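Local coordinates for protein metazoan TIR-STING fusion (Crassostrea gigas, PDB 6WT6) that is a fusion joining a TIR domain and a STING ligand-binding domain in a single chain, at residues A33-C38 against I88-P93. Numbering follows the deposited sequence.
Sequences AFISYC and ILVISP
Tyr37 meets Val90 through its CB, 4.3 Å from Val90 CG2, while its ring turns off from strand 88-91. At the ring's edge, in its plane, lies Ile35 O; the ring stacks with Phe62, and OH is hydrogen-bonded to Glu64 N. The contact joins two neighbouring central strands of the parallel sheet of the TIR domain, an alpha/beta fold in which strand 60-62 and strand 120-124 flank this pair.

The strand axes approach to 4.9 Å and run 20° from parallel, and the bonding pattern confirms parallel pairing. Ile88 lends both backbone polar atoms to residues flanking Ile35: its N donates to Phe34 O at 2.7 Å, and its O accepts from Ser36 N at 2.9 Å. A third bond runs from Val90 N to Ser36 O at 3.2 Å and is fairly straight, 167° at the hydrogen. Ile35 and Leu89 make backbone bonds on their outer sides instead, with Cys61 and with Val121 and Val123, which carries the pairing across all four strands.

Ile35 and Ile88 project from the same face, where Ile35 also packs on Ala46 and Leu50 of helix 43-56. The CD1 end of Ile88 reaches back to Ala33 CB, 3.8 Å away. Val90 has CG1 anti to its backbone N (chi1 -176°), which leaves CG2 beside that N, the atom bonded to Ser36 O, and brings it to Ile35 CG2 at 4.2 Å.

Ser36 and Leu89 occupy the other face. Leu89 CD2 sits against Ser36 CB at 3.9 Å, while the serine OG is hydrogen-bonded to Glu104 OE2 and, weakly, to Trp100 NE1.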
loop_
_atom_site.group_PDB
_atom_site.type_symbol
_atom_site.label_atom_id
_atom_site.label_comp_id
_atom_site.label_asym_id
_atom_site.label_seq_id
_atom_site.Cartn_x
_atom_site.Cartn_y
_atom_site.Cartn_z
ATOM N N ALA A 33 -1.263 -10.984 -25.420
ATOM C CA ALA A 33 -0.286 -9.940 -25.160
ATOM C C ALA A 33 -0.867 -8.573 -25.488
ATOM O O ALA A 33 -1.548 -8.403 -26.502
ATOM C CB ALA A 33 0.999 -10.166 -25.963
ATOM N N PHE A 34 -0.599 -7.607 -24.615
ATOM C CA PHE A 34 -0.844 -6.202 -24.897
ATOM C C PHE A 34 0.475 -5.560 -25.294
ATOM O O PHE A 34 1.465 -5.663 -24.563
ATOM C CB PHE A 34 -1.440 -5.478 -23.688
ATOM C CG PHE A 34 -1.544 -3.984 -23.865
ATOM C CD1 PHE A 34 -2.525 -3.436 -24.677
ATOM C CD2 PHE A 34 -0.670 -3.129 -23.213
ATOM C CE1 PHE A 34 -2.627 -2.062 -24.840
ATOM C CE2 PHE A 34 -0.768 -1.754 -23.373
ATOM C CZ PHE A 34 -1.748 -1.222 -24.187
ATOM N N ILE A 35 0.487 -4.914 -26.452
ATOM C CA ILE A 35 1.672 -4.234 -26.956
ATOM C C ILE A 35 1.591 -2.774 -26.523
ATOM O O ILE A 35 0.790 -2.000 -27.053
ATOM C CB ILE A 35 1.790 -4.373 -28.478
ATOM C CG1 ILE A 35 2.015 -5.839 -28.846
ATOM C CG2 ILE A 35 2.915 -3.505 -29.017
ATOM C CD1 ILE A 35 2.124 -6.092 -30.323
ATOM N N SER A 36 2.412 -2.405 -25.541
ATOM C CA SER A 36 2.487 -1.040 -25.041
ATOM C C SER A 36 3.612 -0.315 -25.769
ATOM O O SER A 36 4.778 -0.709 -25.668
ATOM C CB SER A 36 2.721 -1.026 -23.531
ATOM O OG SER A 36 2.679 0.292 -23.016
ATOM N N TYR A 37 3.260 0.741 -26.498
ATOM C CA TYR A 37 4.223 1.472 -27.304
ATOM C C TYR A 37 3.917 2.960 -27.231
ATOM O O TYR A 37 2.794 3.370 -26.930
ATOM C CB TYR A 37 4.211 0.998 -28.763
ATOM C CG TYR A 37 2.891 1.224 -29.473
ATOM C CD1 TYR A 37 1.813 0.368 -29.270
ATOM C CD2 TYR A 37 2.726 2.284 -30.353
ATOM C CE1 TYR A 37 0.607 0.572 -29.917
ATOM C CE2 TYR A 37 1.529 2.493 -31.005
ATOM C CZ TYR A 37 0.472 1.638 -30.785
ATOM O OH TYR A 37 -0.721 1.847 -31.437
ATOM N N CYS A 38 4.943 3.767 -27.499
ATOM C CA CYS A 38 4.760 5.204 -27.650
ATOM C C CYS A 38 4.288 5.496 -29.068
ATOM O O CYS A 38 5.012 5.231 -30.033
ATOM C CB CYS A 38 6.056 5.955 -27.352
ATOM S SG CYS A 38 5.963 7.730 -27.707
ATOM N N ILE A 88 3.824 -6.554 -23.492
ATOM C CA ILE A 88 5.062 -6.366 -24.240
ATOM C C ILE A 88 5.400 -4.880 -24.242
ATOM O O ILE A 88 4.638 -4.061 -24.771
ATOM C CB ILE A 88 4.933 -6.909 -25.672
ATOM C CG1 ILE A 88 4.803 -8.435 -25.657
ATOM C CG2 ILE A 88 6.116 -6.482 -26.521
ATOM C CD1 ILE A 88 4.499 -9.033 -27.011
ATOM N N LEU A 89 6.537 -4.528 -23.644
ATOM C CA LEU A 89 7.012 -3.150 -23.591
ATOM C C LEU A 89 8.007 -2.918 -24.721
ATOM O O LEU A 89 9.036 -3.598 -24.794
ATOM C CB LEU A 89 7.666 -2.845 -22.243
ATOM C CG LEU A 89 6.813 -2.924 -20.975
ATOM C CD1 LEU A 89 7.666 -2.612 -19.752
ATOM C CD2 LEU A 89 5.625 -1.979 -21.053
ATOM N N VAL A 90 7.702 -1.961 -25.597
ATOM C CA VAL A 90 8.590 -1.584 -26.693
ATOM C C VAL A 90 9.417 -0.396 -26.208
ATOM O O VAL A 90 8.968 0.751 -26.251
ATOM C CB VAL A 90 7.813 -1.251 -27.966
ATOM C CG1 VAL A 90 8.774 -0.970 -29.112
ATOM C CG2 VAL A 90 6.862 -2.384 -28.321
ATOM N N ILE A 91 10.635 -0.673 -25.754
ATOM C CA ILE A 91 11.479 0.314 -25.091
ATOM C C ILE A 91 12.632 0.658 -26.025
ATOM O O ILE A 91 13.535 -0.159 -26.246
ATOM C CB ILE A 91 11.991 -0.198 -23.740
ATOM C CG1 ILE A 91 10.812 -0.486 -22.808
ATOM C CG2 ILE A 91 12.945 0.811 -23.121
ATOM C CD1 ILE A 91 11.222 -0.915 -21.421
ATOM N N SER A 92 12.607 1.876 -26.562
ATOM C CA SER A 92 13.625 2.384 -27.472
ATOM C C SER A 92 14.323 3.580 -26.832
ATOM O O SER A 92 13.952 3.981 -25.720
ATOM C CB SER A 92 12.988 2.772 -28.809
ATOM O OG SER A 92 12.118 3.880 -28.658
ATOM N N PRO A 93 15.343 4.167 -27.470
ATOM C CA PRO A 93 15.866 5.439 -26.947
ATOM C C PRO A 93 14.824 6.541 -26.911
ATOM O O PRO A 93 14.815 7.349 -25.976
ATOM C CB PRO A 93 17.018 5.766 -27.910
ATOM C CG PRO A 93 16.781 4.911 -29.114
ATOM C CD PRO A 93 16.186 3.658 -28.566
#